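Local coordinates for protein bradyzoite pseudokinase 1 (Toxoplasma gondii, PDB 6M7Z) that is a divergent pseudokinase lacking the glycine-rich loop that probably helps regulate membrane ultrastructure of the parasitophorous vacuole, at residues A[143-148]-A[263-268]; A[233-238]-A[282-287]; A[240-245]-A[271-276]; A[267-272]-A[293-298]. All blocks are in the same frame, centred on the assembly; numbering follows the deposited sequence.

All four contacts belong to the helical C-lobe of the kinase fold. Contacts 1, 3 and 4 share helix 263-276 and use successive parts of it: its start meets the beginning of helix 146-161, its middle meets the 293-298 turn, and its last turns meet helix 230-248. Contacts 1, 3 and 4 are largely buried, whereas contact 2, where the start of helix 230-248 meets the 282-287 loop, is partly exposed. Contact 4 is mostly leucine packing and contact 1 sets a histidine ring against a glutamine. Contact 3, a greasy interior with a polar rim, alone has direct hydrogen bonds between its segments; the arginine of contact 2 is held by backbone carbonyls nearby.

Contact 1: A[143-148]-A[263-268]; sequences HPDVQV and QDHLEL
Gln147 lays its CB over one face of the His265 imidazole, and this CH-pi contact is the tight centre of a helix-to-helix junction in the C-lobe of the kinase fold. Helix 146-161, the counterpart of αE, starts here beside the first turns of helix 263-276, the counterpart of αH. The CB sits 3.5 Å from the centroid of the His265 ring and 17° off its normal, displaced toward the rim on the ND1 and CE1 side. With CG anti to the backbone N, the rest of the Gln147 side chain runs on past the ring in an extended chain. Its amide plane is turned 36° from the imidazole, and its NE2 reaches the carbonyl O of Leu295.

Val146 and Leu266 form the buried apolar flank. Val146 CG2 meets Leu266 CD2 at 4.0 Å, the two side chains crossing at about a right angle, and Leu248 of helix 230-248 touches both. Val146 CB also faces His265 CB at 4.2 Å, a lighter contact at the root of the histidine side chain.

Toward the partly exposed side the fit is looser. The planes of the Asp145 carboxylate and the His265 ring are only 13° apart, yet OD1 comes in obliquely, stays 3.8 Å from ND1 and makes no hydrogen bond to it. That oxygen serves helix 146-161 instead: Asp145 is its N-cap, and OD1 takes two weak bonds, one from Gln147 N at 3.1 Å and one from Val148 N at 3.3 Å.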
loop_
_atom_site.group_PDB
_atom_site.type_symbol
_atom_site.label_atom_id
_atom_site.label_comp_id
_atom_site.label_asym_id
_atom_site.label_seq_id
_atom_site.Cartn_x
_atom_site.Cartn_y
_atom_site.Cartn_z
ATOM N N HIS A 143 14.410 12.660 -5.499
ATOM C CA HIS A 143 14.001 13.318 -6.740
ATOM C C HIS A 143 13.816 12.217 -7.775
ATOM O O HIS A 143 14.758 11.794 -8.431
ATOM C CB HIS A 143 14.983 14.428 -7.157
ATOM C CG HIS A 143 15.143 15.528 -6.155
ATOM N ND1 HIS A 143 16.175 15.512 -5.243
ATOM C CD2 HIS A 143 14.390 16.613 -5.848
ATOM C CE1 HIS A 143 16.074 16.550 -4.435
ATOM N NE2 HIS A 143 14.973 17.224 -4.767
ATOM N N PRO A 144 12.590 11.678 -7.922
ATOM C CA PRO A 144 12.350 10.541 -8.805
ATOM C C PRO A 144 12.154 10.953 -10.271
ATOM O O PRO A 144 11.932 12.137 -10.584
ATOM C CB PRO A 144 11.016 10.007 -8.286
ATOM C CG PRO A 144 10.282 11.267 -7.863
ATOM C CD PRO A 144 11.361 12.155 -7.273
ATOM N N ASP A 145 12.219 9.956 -11.152
ATOM C CA ASP A 145 11.708 10.062 -12.500
ATOM C C ASP A 145 10.171 10.114 -12.397
ATOM O O ASP A 145 9.517 9.123 -12.061
ATOM C CB ASP A 145 12.245 8.898 -13.339
ATOM C CG ASP A 145 11.857 8.916 -14.802
ATOM O OD1 ASP A 145 10.805 9.485 -15.119
ATOM O OD2 ASP A 145 12.618 8.337 -15.613
ATOM N N VAL A 146 9.609 11.294 -12.680
ATOM C CA VAL A 146 8.181 11.575 -12.544
ATOM C C VAL A 146 7.366 10.654 -13.468
ATOM O O VAL A 146 6.301 10.159 -13.100
ATOM C CB VAL A 146 7.896 13.056 -12.835
ATOM C CG1 VAL A 146 6.413 13.347 -12.964
ATOM C CG2 VAL A 146 8.508 13.931 -11.758
ATOM N N GLN A 147 7.859 10.470 -14.690
ATOM C CA GLN A 147 7.163 9.701 -15.704
ATOM C C GLN A 147 6.979 8.255 -15.217
ATOM O O GLN A 147 5.892 7.689 -15.313
ATOM C CB GLN A 147 7.964 9.759 -17.005
ATOM C CG GLN A 147 7.324 8.999 -18.152
ATOM C CD GLN A 147 8.287 8.717 -19.278
ATOM O OE1 GLN A 147 9.499 8.607 -19.078
ATOM N NE2 GLN A 147 7.745 8.629 -20.479
ATOM N N VAL A 148 8.059 7.676 -14.691
ATOM C CA VAL A 148 8.086 6.268 -14.311
ATOM C C VAL A 148 7.290 6.069 -13.016
ATOM O O VAL A 148 6.606 5.056 -12.870
ATOM C CB VAL A 148 9.533 5.751 -14.181
ATOM C CG1 VAL A 148 9.578 4.316 -13.658
ATOM C CG2 VAL A 148 10.270 5.851 -15.514
ATOM N N GLN A 263 11.144 18.907 -16.245
ATOM C CA GLN A 263 10.094 19.906 -16.306
ATOM C C GLN A 263 9.000 19.521 -17.324
ATOM O O GLN A 263 7.811 19.808 -17.109
ATOM C CB GLN A 263 10.683 21.286 -16.613
ATOM C CG GLN A 263 9.719 22.439 -16.347
ATOM C CD GLN A 263 9.295 22.533 -14.897
ATOM O OE1 GLN A 263 10.064 22.232 -13.972
ATOM N NE2 GLN A 263 8.053 22.951 -14.684
ATOM N N ASP A 264 9.384 18.877 -18.431
ATOM C CA ASP A 264 8.417 18.512 -19.478
ATOM C C ASP A 264 7.516 17.365 -18.978
ATOM O O ASP A 264 6.321 17.314 -19.319
ATOM C CB ASP A 264 9.111 18.224 -20.819
ATOM C CG ASP A 264 9.988 16.980 -20.863
ATOM O OD1 ASP A 264 10.705 16.716 -19.868
ATOM O OD2 ASP A 264 9.959 16.289 -21.905
ATOM N N HIS A 265 8.073 16.451 -18.173
ATOM C CA HIS A 265 7.282 15.382 -17.526
ATOM C C HIS A 265 6.233 15.988 -16.586
ATOM O O HIS A 265 5.091 15.547 -16.580
ATOM C CB HIS A 265 8.188 14.393 -16.769
ATOM C CG HIS A 265 8.939 13.429 -17.633
ATOM N ND1 HIS A 265 9.945 12.624 -17.124
ATOM C CD2 HIS A 265 8.891 13.183 -18.961
ATOM C CE1 HIS A 265 10.451 11.891 -18.096
ATOM N NE2 HIS A 265 9.823 12.214 -19.236
ATOM N N LEU A 266 6.632 16.997 -15.800
ATOM C CA LEU A 266 5.746 17.646 -14.815
ATOM C C LEU A 266 4.556 18.312 -15.516
ATOM O O LEU A 266 3.422 18.206 -15.036
ATOM C CB LEU A 266 6.520 18.677 -13.991
ATOM C CG LEU A 266 7.407 18.117 -12.884
ATOM C CD1 LEU A 266 8.285 19.203 -12.268
ATOM C CD2 LEU A 266 6.572 17.441 -11.812
ATOM N N GLU A 267 4.819 18.997 -16.632
ATOM C CA GLU A 267 3.779 19.720 -17.357
ATOM C C GLU A 267 2.772 18.702 -17.918
ATOM O O GLU A 267 1.555 18.908 -17.836
ATOM C CB GLU A 267 4.379 20.630 -18.434
ATOM C CG GLU A 267 5.188 21.788 -17.864
ATOM C CD GLU A 267 6.025 22.588 -18.857
ATOM O OE1 GLU A 267 5.562 22.803 -19.991
ATOM O OE2 GLU A 267 7.158 22.999 -18.494
ATOM N N LEU A 268 3.286 17.587 -18.444
ATOM C CA LEU A 268 2.443 16.528 -19.009
ATOM C C LEU A 268 1.606 15.859 -17.901
ATOM O O LEU A 268 0.417 15.594 -18.100
ATOM C CB LEU A 268 3.318 15.506 -19.742
ATOM C CG LEU A 268 3.902 15.975 -21.078
ATOM C CD1 LEU A 268 4.832 14.915 -21.656
ATOM C CD2 LEU A 268 2.804 16.349 -22.081
#

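Contact 2: A[233-238]-A[282-287]; sequences DVYSLG and GNRPTI
Val234, near the start of helix 230-248, points at Arg284 of the loop that leads to helix 287-291, and Tyr235 beside it offers its CB. Val234 makes the van der Waals packing. Its two methyls straddle the carbonyl oxygen of Pro285, CG1 and CG2 each lying 3.7 Å from Pro285 O, and CG1 also brushes Arg284 CB at 4.1 Å. The purely apolar touch is CG2 on Ile287 CD1, at 4.2 Å.

The second kind of contact sets a flat cation against a hydrocarbon. Tyr235 CB lies over one face of the Arg284 guanidinium, 3.6 Å from NH1, and the phenol ring leans at 51° to that plane, so the two groups do not stack. An extended chain from CG to NE carries the guanidinium up to the tyrosine.

The polar bonds that hold the arginine come from the chain just before it: NE donates to Glu278 O and NH2, weakly, to Glu279 O. In canonical kinases an arginine here usually pairs with the glutamate of the APE motif.

Around the pair, Met276 of helix 263-276 and Ile290 of helix 287-291 pack on Val234. Asp233, the counterpart of the αF aspartate, turns away to accept from His167 N and Arg168 N of the segment corresponding to the catalytic loop.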
loop_
_atom_site.group_PDB
_atom_site.type_symbol
_atom_site.label_atom_id
_atom_site.label_comp_id
_atom_site.label_asym_id
_atom_site.label_seq_id
_atom_site.Cartn_x
_atom_site.Cartn_y
_atom_site.Cartn_z
ATOM N N ASP A 233 -11.698 6.052 -7.950
ATOM C CA ASP A 233 -10.259 5.739 -7.786
ATOM C C ASP A 233 -9.428 6.586 -8.766
ATOM O O ASP A 233 -8.353 7.067 -8.388
ATOM C CB ASP A 233 -9.964 4.246 -7.930
ATOM C CG ASP A 233 -10.124 3.427 -6.646
ATOM O OD1 ASP A 233 -10.426 4.032 -5.569
ATOM O OD2 ASP A 233 -9.922 2.177 -6.720
ATOM N N VAL A 234 -9.933 6.797 -9.995
ATOM C CA VAL A 234 -9.232 7.642 -10.984
ATOM C C VAL A 234 -9.127 9.075 -10.448
ATOM O O VAL A 234 -8.079 9.693 -10.554
ATOM C CB VAL A 234 -9.924 7.627 -12.367
ATOM C CG1 VAL A 234 -9.437 8.766 -13.262
ATOM C CG2 VAL A 234 -9.773 6.291 -13.068
ATOM N N TYR A 235 -10.233 9.598 -9.912
ATOM C CA TYR A 235 -10.259 10.933 -9.316
ATOM C C TYR A 235 -9.166 11.038 -8.233
ATOM O O TYR A 235 -8.331 11.944 -8.273
ATOM C CB TYR A 235 -11.653 11.260 -8.757
ATOM C CG TYR A 235 -11.718 12.618 -8.101
ATOM C CD1 TYR A 235 -12.021 13.756 -8.830
ATOM C CD2 TYR A 235 -11.425 12.773 -6.752
ATOM C CE1 TYR A 235 -12.057 15.008 -8.234
ATOM C CE2 TYR A 235 -11.443 14.015 -6.150
ATOM C CZ TYR A 235 -11.744 15.140 -6.894
ATOM O OH TYR A 235 -11.734 16.360 -6.281
ATOM N N SER A 236 -9.168 10.094 -7.286
ATOM C CA SER A 236 -8.245 10.107 -6.131
ATOM C C SER A 236 -6.790 10.053 -6.598
ATOM O O SER A 236 -5.937 10.707 -6.030
ATOM C CB SER A 236 -8.520 8.958 -5.180
ATOM O OG SER A 236 -9.813 9.071 -4.613
ATOM N N LEU A 237 -6.509 9.234 -7.612
ATOM C CA LEU A 237 -5.156 9.093 -8.113
ATOM C C LEU A 237 -4.754 10.392 -8.828
ATOM O O LEU A 237 -3.584 10.804 -8.797
ATOM C CB LEU A 237 -5.072 7.891 -9.050
ATOM C CG LEU A 237 -3.684 7.650 -9.637
ATOM C CD1 LEU A 237 -2.690 7.308 -8.536
ATOM C CD2 LEU A 237 -3.722 6.549 -10.673
ATOM N N GLY A 238 -5.731 11.031 -9.479
ATOM C CA GLY A 238 -5.554 12.340 -10.084
ATOM C C GLY A 238 -5.134 13.374 -9.056
ATOM O O GLY A 238 -4.171 14.110 -9.280
ATOM N N GLY A 282 -18.067 10.672 -15.778
ATOM C CA GLY A 282 -18.125 10.300 -17.187
ATOM C C GLY A 282 -17.048 10.978 -18.030
ATOM O O GLY A 282 -16.669 10.443 -19.080
ATOM N N ASN A 283 -16.556 12.143 -17.581
ATOM C CA ASN A 283 -15.527 12.915 -18.303
ATOM C C ASN A 283 -14.106 12.485 -17.902
ATOM O O ASN A 283 -13.133 12.981 -18.479
ATOM C CB ASN A 283 -15.694 14.420 -18.076
ATOM C CG ASN A 283 -16.904 14.992 -18.782
ATOM O OD1 ASN A 283 -17.486 15.962 -18.313
ATOM N ND2 ASN A 283 -17.280 14.416 -19.913
ATOM N N ARG A 284 -13.976 11.580 -16.927
ATOM C CA ARG A 284 -12.669 11.110 -16.510
ATOM C C ARG A 284 -12.254 9.935 -17.383
ATOM O O ARG A 284 -13.047 9.024 -17.602
ATOM C CB ARG A 284 -12.668 10.643 -15.051
ATOM C CG ARG A 284 -12.969 11.730 -14.037
ATOM C CD ARG A 284 -13.242 11.134 -12.664
ATOM N NE ARG A 284 -14.042 12.041 -11.855
ATOM C CZ ARG A 284 -14.761 11.678 -10.804
ATOM N NH1 ARG A 284 -14.722 10.433 -10.366
ATOM N NH2 ARG A 284 -15.532 12.570 -10.208
ATOM N N PRO A 285 -10.977 9.864 -17.808
ATOM C CA PRO A 285 -10.487 8.715 -18.564
ATOM C C PRO A 285 -10.495 7.414 -17.749
ATOM O O PRO A 285 -10.399 7.443 -16.525
ATOM C CB PRO A 285 -9.039 9.105 -18.897
ATOM C CG PRO A 285 -8.656 10.059 -17.794
ATOM C CD PRO A 285 -9.919 10.847 -17.525
ATOM N N THR A 286 -10.593 6.286 -18.456
ATOM C CA THR A 286 -10.382 4.958 -17.874
ATOM C C THR A 286 -8.880 4.740 -17.667
ATOM O O THR A 286 -8.048 5.488 -18.206
ATOM C CB THR A 286 -10.926 3.850 -18.785
ATOM O OG1 THR A 286 -10.081 3.823 -19.938
ATOM C CG2 THR A 286 -12.366 4.060 -19.201
ATOM N N ILE A 287 -8.547 3.681 -16.925
ATOM C CA ILE A 287 -7.159 3.275 -16.695
ATOM C C ILE A 287 -6.480 3.045 -18.053
ATOM O O ILE A 287 -5.344 3.478 -18.251
ATOM C CB ILE A 287 -7.081 2.013 -15.809
ATOM C CG1 ILE A 287 -7.711 2.226 -14.429
ATOM C CG2 ILE A 287 -5.643 1.513 -15.712
ATOM C CD1 ILE A 287 -6.957 3.202 -13.556
#

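Contact 3: A[240-245]-A[271-276]; sequences AFRNLV and KLSQKM. With EDO (1,2-ethanediol), chain G.
Phe241 and Met276 meet edge-on: the sulfur sits beside the rim of the ring, SD 4.8 Å from the centroid and 76° off its normal, a Met-aromatic contact. SD is nearest CD2 of Phe241, at 3.7 Å, and the methyl CE flanks the same CD2-CE2 side. A bend at the last torsion of Met276 (chi3 76°) turns that methyl along the edge. Closer to the backbones, Phe241 CB packs on Ser273 CB at 3.8 Å, where the backbones of the two segments come nearest. The helices are the counterparts of αF and αH of the kinase C-lobe; the axes of these short segments pass 8.9 Å apart, roughly antiparallel at 149°.

Arg242 lies on the other side of this seam. Its chain folds at chi2 and chi3 to lay the guanidinium across toward Gln274 and Ser273. NH2 donates to Gln274 OE1 at 2.7 Å; the acceptor is near the guanidinium plane, whereas the donor approaches well above the amide plane. A second, weak bond runs from NH2 to Ser273 OG, at 3.4 Å. Ser273 OG itself is bonded to Asp270 O.

Arg242 NE also makes a salt bridge with Asp270 OD1. A carboxylate, an amide and a hydroxyl, all from helix 263-276, thus probably offset the positive charge and restrict rotation of the guanidinium, closing the partly exposed side of a joint whose interior is held by sulfur and hydrocarbon packing.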
loop_
_atom_site.group_PDB
_atom_site.type_symbol
_atom_site.label_atom_id
_atom_site.label_comp_id
_atom_site.label_asym_id
_atom_site.label_seq_id
_atom_site.Cartn_x
_atom_site.Cartn_y
_atom_site.Cartn_z
ATOM N N ALA A 240 -3.706 12.732 -6.271
ATOM C CA ALA A 240 -2.363 12.371 -5.831
ATOM C C ALA A 240 -1.310 12.897 -6.820
ATOM O O ALA A 240 -0.228 13.324 -6.418
ATOM C CB ALA A 240 -2.271 10.875 -5.630
ATOM N N PHE A 241 -1.625 12.845 -8.112
ATOM C CA PHE A 241 -0.729 13.350 -9.144
ATOM C C PHE A 241 -0.586 14.866 -9.021
ATOM O O PHE A 241 0.523 15.405 -9.140
ATOM C CB PHE A 241 -1.215 12.960 -10.539
ATOM C CG PHE A 241 -0.986 11.518 -10.921
ATOM C CD1 PHE A 241 -0.066 10.728 -10.265
ATOM C CD2 PHE A 241 -1.684 10.963 -11.985
ATOM C CE1 PHE A 241 0.089 9.401 -10.605
ATOM C CE2 PHE A 241 -1.506 9.637 -12.343
ATOM C CZ PHE A 241 -0.613 8.866 -11.654
ATOM N N ARG A 242 -1.704 15.542 -8.751
ATOM C CA ARG A 242 -1.688 16.976 -8.533
ATOM C C ARG A 242 -0.778 17.292 -7.337
ATOM O O ARG A 242 0.021 18.227 -7.395
ATOM C CB ARG A 242 -3.113 17.498 -8.340
ATOM C CG ARG A 242 -3.199 18.995 -8.107
ATOM C CD ARG A 242 -2.473 19.879 -9.118
ATOM N NE ARG A 242 -2.928 19.689 -10.492
ATOM C CZ ARG A 242 -4.096 20.131 -10.976
ATOM N NH1 ARG A 242 -4.940 20.783 -10.194
ATOM N NH2 ARG A 242 -4.419 19.882 -12.235
ATOM N N ASN A 243 -0.904 16.496 -6.267
ATOM C CA ASN A 243 -0.116 16.630 -5.055
ATOM C C ASN A 243 1.363 16.499 -5.416
ATOM O O ASN A 243 2.200 17.287 -4.959
ATOM C CB ASN A 243 -0.601 15.634 -3.997
ATOM C CG ASN A 243 -0.024 15.812 -2.610
ATOM O OD1 ASN A 243 0.814 16.672 -2.366
ATOM N ND2 ASN A 243 -0.430 14.950 -1.701
ATOM N N LEU A 244 1.667 15.509 -6.264
ATOM C CA LEU A 244 3.023 15.208 -6.700
ATOM C C LEU A 244 3.617 16.419 -7.449
ATOM O O LEU A 244 4.735 16.868 -7.142
ATOM C CB LEU A 244 2.934 13.953 -7.566
ATOM C CG LEU A 244 4.208 13.318 -8.108
ATOM C CD1 LEU A 244 5.288 13.257 -7.070
ATOM C CD2 LEU A 244 3.880 11.914 -8.593
ATOM N N VAL A 245 2.851 16.974 -8.398
ATOM C CA VAL A 245 3.279 18.130 -9.178
ATOM C C VAL A 245 3.505 19.353 -8.265
ATOM O O VAL A 245 4.471 20.097 -8.444
ATOM C CB VAL A 245 2.271 18.449 -10.302
ATOM C CG1 VAL A 245 2.538 19.806 -10.929
ATOM C CG2 VAL A 245 2.285 17.388 -11.382
ATOM N N LYS A 271 -1.318 18.064 -16.890
ATOM C CA LYS A 271 -2.400 17.990 -17.894
ATOM C C LYS A 271 -3.208 16.699 -17.704
ATOM O O LYS A 271 -4.440 16.735 -17.785
ATOM C CB LYS A 271 -1.847 18.061 -19.325
ATOM C CG LYS A 271 -1.576 19.487 -19.806
ATOM C CD LYS A 271 -0.717 19.651 -21.036
ATOM C CE LYS A 271 -0.049 21.017 -21.045
ATOM N NZ LYS A 271 0.699 21.273 -22.296
ATOM N N LEU A 272 -2.506 15.581 -17.472
ATOM C CA LEU A 272 -3.140 14.277 -17.252
ATOM C C LEU A 272 -3.989 14.331 -15.968
ATOM O O LEU A 272 -5.139 13.854 -15.944
ATOM C CB LEU A 272 -2.071 13.173 -17.205
ATOM C CG LEU A 272 -2.548 11.798 -16.720
ATOM C CD1 LEU A 272 -3.651 11.260 -17.623
ATOM C CD2 LEU A 272 -1.394 10.797 -16.608
ATOM N N SER A 273 -3.436 14.931 -14.907
ATOM C CA SER A 273 -4.137 14.976 -13.630
ATOM C C SER A 273 -5.413 15.822 -13.753
ATOM O O SER A 273 -6.417 15.484 -13.135
ATOM C CB SER A 273 -3.248 15.438 -12.513
ATOM O OG SER A 273 -3.057 16.837 -12.553
ATOM N N GLN A 274 -5.383 16.881 -14.583
ATOM C CA GLN A 274 -6.555 17.757 -14.785
ATOM C C GLN A 274 -7.708 16.960 -15.429
ATOM O O GLN A 274 -8.880 17.195 -15.123
ATOM C CB GLN A 274 -6.176 18.997 -15.602
ATOM C CG GLN A 274 -7.161 20.159 -15.485
ATOM C CD GLN A 274 -7.296 20.756 -14.097
ATOM O OE1 GLN A 274 -6.336 21.233 -13.492
ATOM N NE2 GLN A 274 -8.518 20.771 -13.588
ATOM N N LYS A 275 -7.385 16.002 -16.311
ATOM C CA LYS A 275 -8.405 15.132 -16.914
ATOM C C LYS A 275 -9.004 14.211 -15.847
ATOM O O LYS A 275 -10.226 13.965 -15.840
ATOM C CB LYS A 275 -7.817 14.294 -18.052
ATOM C CG LYS A 275 -7.400 15.082 -19.277
ATOM C CD LYS A 275 -6.594 14.253 -20.277
ATOM C CE LYS A 275 -5.688 15.082 -21.176
ATOM N NZ LYS A 275 -4.310 14.523 -21.294
ATOM N N MET A 276 -8.135 13.703 -14.955
ATOM C CA MET A 276 -8.503 12.684 -13.974
ATOM C C MET A 276 -9.387 13.284 -12.870
ATOM O O MET A 276 -10.182 12.553 -12.289
ATOM C CB MET A 276 -7.250 12.041 -13.372
ATOM C CG MET A 276 -6.510 11.193 -14.379
ATOM S SD MET A 276 -4.852 10.665 -13.886
ATOM C CE MET A 276 -5.266 9.364 -12.721
HETATM C C1 EDO G . 2.269 14.635 0.904
HETATM O O1 EDO G . 1.386 13.514 0.996
HETATM C C2 EDO G . 1.453 15.906 1.058
HETATM O O2 EDO G . 2.114 16.978 0.385
#

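Contact 4: A[267-272]-A[293-298]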
loop_
_atom_site.group_PDB
_atom_site.type_symbol
_atom_site.label_atom_id
_atom_site.label_comp_id
_atom_site.label_asym_id
_atom_site.label_seq_id
_atom_site.Cartn_x
_atom_site.Cartn_y
_atom_site.Cartn_z
ATOM N N GLU A 267 4.819 18.997 -16.632
ATOM C CA GLU A 267 3.779 19.720 -17.357
ATOM C C GLU A 267 2.772 18.702 -17.918
ATOM O O GLU A 267 1.555 18.908 -17.836
ATOM C CB GLU A 267 4.379 20.630 -18.434
ATOM C CG GLU A 267 5.188 21.788 -17.864
ATOM C CD GLU A 267 6.025 22.588 -18.857
ATOM O OE1 GLU A 267 5.562 22.803 -19.991
ATOM O OE2 GLU A 267 7.158 22.999 -18.494
ATOM N N LEU A 268 3.286 17.587 -18.444
ATOM C CA LEU A 268 2.443 16.528 -19.009
ATOM C C LEU A 268 1.606 15.859 -17.901
ATOM O O LEU A 268 0.417 15.594 -18.100
ATOM C CB LEU A 268 3.318 15.506 -19.742
ATOM C CG LEU A 268 3.902 15.975 -21.078
ATOM C CD1 LEU A 268 4.832 14.915 -21.656
ATOM C CD2 LEU A 268 2.804 16.349 -22.081
ATOM N N LEU A 269 2.215 15.605 -16.731
ATOM C CA LEU A 269 1.499 14.989 -15.620
ATOM C C LEU A 269 0.395 15.936 -15.114
ATOM O O LEU A 269 -0.708 15.487 -14.790
ATOM C CB LEU A 269 2.475 14.635 -14.500
ATOM C CG LEU A 269 1.861 13.884 -13.314
ATOM C CD1 LEU A 269 1.065 12.670 -13.774
ATOM C CD2 LEU A 269 2.921 13.455 -12.321
ATOM N N ASP A 270 0.679 17.242 -15.091
ATOM C CA ASP A 270 -0.311 18.237 -14.663
ATOM C C ASP A 270 -1.547 18.192 -15.578
ATOM O O ASP A 270 -2.677 18.264 -15.091
ATOM C CB ASP A 270 0.276 19.650 -14.614
ATOM C CG ASP A 270 -0.186 20.476 -13.419
ATOM O OD1 ASP A 270 -0.685 19.887 -12.424
ATOM O OD2 ASP A 270 0.007 21.701 -13.459
ATOM N N LYS A 271 -1.318 18.064 -16.890
ATOM C CA LYS A 271 -2.400 17.990 -17.894
ATOM C C LYS A 271 -3.208 16.699 -17.704
ATOM O O LYS A 271 -4.440 16.735 -17.785
ATOM C CB LYS A 271 -1.847 18.061 -19.325
ATOM C CG LYS A 271 -1.576 19.487 -19.806
ATOM C CD LYS A 271 -0.717 19.651 -21.036
ATOM C CE LYS A 271 -0.049 21.017 -21.045
ATOM N NZ LYS A 271 0.699 21.273 -22.296
ATOM N N LEU A 272 -2.506 15.581 -17.472
ATOM C CA LEU A 272 -3.140 14.277 -17.252
ATOM C C LEU A 272 -3.989 14.331 -15.968
ATOM O O LEU A 272 -5.139 13.854 -15.944
ATOM C CB LEU A 272 -2.071 13.173 -17.205
ATOM C CG LEU A 272 -2.548 11.798 -16.720
ATOM C CD1 LEU A 272 -3.651 11.260 -17.623
ATOM C CD2 LEU A 272 -1.394 10.797 -16.608
ATOM N N ASP A 293 -1.694 7.806 -22.460
ATOM C CA ASP A 293 -1.447 9.245 -22.425
ATOM C C ASP A 293 -0.046 9.510 -22.977
ATOM O O ASP A 293 0.854 8.677 -22.825
ATOM C CB ASP A 293 -1.649 9.816 -21.013
ATOM C CG ASP A 293 -1.587 11.335 -20.923
ATOM O OD1 ASP A 293 -0.471 11.870 -20.774
ATOM O OD2 ASP A 293 -2.662 11.981 -21.020
ATOM N N PRO A 294 0.165 10.665 -23.663
ATOM C CA PRO A 294 1.491 11.083 -24.122
ATOM C C PRO A 294 2.646 10.933 -23.119
ATOM O O PRO A 294 3.775 10.665 -23.527
ATOM C CB PRO A 294 1.294 12.575 -24.421
ATOM C CG PRO A 294 -0.153 12.680 -24.864
ATOM C CD PRO A 294 -0.887 11.601 -24.100
ATOM N N LEU A 295 2.357 11.117 -21.825
ATOM C CA LEU A 295 3.383 11.078 -20.778
ATOM C C LEU A 295 4.109 9.726 -20.776
ATOM O O LEU A 295 5.288 9.683 -20.455
ATOM C CB LEU A 295 2.724 11.342 -19.418
ATOM C CG LEU A 295 3.603 11.121 -18.188
ATOM C CD1 LEU A 295 4.816 12.053 -18.232
ATOM C CD2 LEU A 295 2.798 11.331 -16.915
ATOM N N PHE A 296 3.410 8.641 -21.140
ATOM C CA PHE A 296 3.930 7.273 -20.953
ATOM C C PHE A 296 4.438 6.637 -22.257
ATOM O O PHE A 296 4.793 5.457 -22.249
ATOM C CB PHE A 296 2.851 6.380 -20.336
ATOM C CG PHE A 296 2.277 6.899 -19.047
ATOM C CD1 PHE A 296 3.108 7.300 -18.010
ATOM C CD2 PHE A 296 0.904 6.990 -18.867
ATOM C CE1 PHE A 296 2.580 7.763 -16.816
ATOM C CE2 PHE A 296 0.377 7.466 -17.677
ATOM C CZ PHE A 296 1.218 7.839 -16.652
ATOM N N GLU A 297 4.500 7.394 -23.356
ATOM C CA GLU A 297 5.012 6.836 -24.621
ATOM C C GLU A 297 6.505 6.509 -24.476
ATOM O O GLU A 297 7.275 7.291 -23.941
ATOM C CB GLU A 297 4.737 7.769 -25.800
ATOM C CG GLU A 297 3.330 7.609 -26.341
ATOM C CD GLU A 297 2.869 8.716 -27.261
ATOM O OE1 GLU A 297 3.733 9.414 -27.843
ATOM O OE2 GLU A 297 1.642 8.875 -27.384
ATOM N N GLY A 298 6.871 5.320 -24.959
ATOM C CA GLY A 298 8.226 4.788 -24.871
ATOM C C GLY A 298 8.426 3.865 -23.679
ATOM O O GLY A 298 9.483 3.243 -23.566
#
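Leu295 pushes its two methyls against helix 263-276, CD2 reaching Leu269 CD1 at 3.8 Å and CD1 touching Leu268 CB at 4.1 Å. Leu272, one turn further along, is held between two neighbours from the other segment. Its CD2 meets the CE2 and CZ end of Phe296 at 3.9 Å, the leucine and phenylalanine side chains crossing at about a right angle. Its CD1 lies 3.6 Å from Asp293 OD2, an apolar methyl beside a carboxylate oxygen.

What sets these residues in place is the turn from Asp293 to Phe296. Asp293 forms an Asx turn: its OD1 accepts from Leu295 N at 3.1 Å, a nearly straight bond (170°) that arrives on the anti side, tilted 25° out of the carboxylate plane. A short 3-10 segment, 294-296, follows, and Phe296 N is bonded back to Asp293 O. This is the link after helix 287-291, close to the C-terminal end of the kinase C-lobe, and it packs on the αH counterpart.

The other carboxylate oxygen, OD2, makes a salt bridge with Lys275 NZ, on the same helix as Leu272. Further out, Phe296 rests on Ala150 and Ala151 of helix 146-161, while Leu269 touches Ala150 there and Phe241 and Leu244 of helix 230-248.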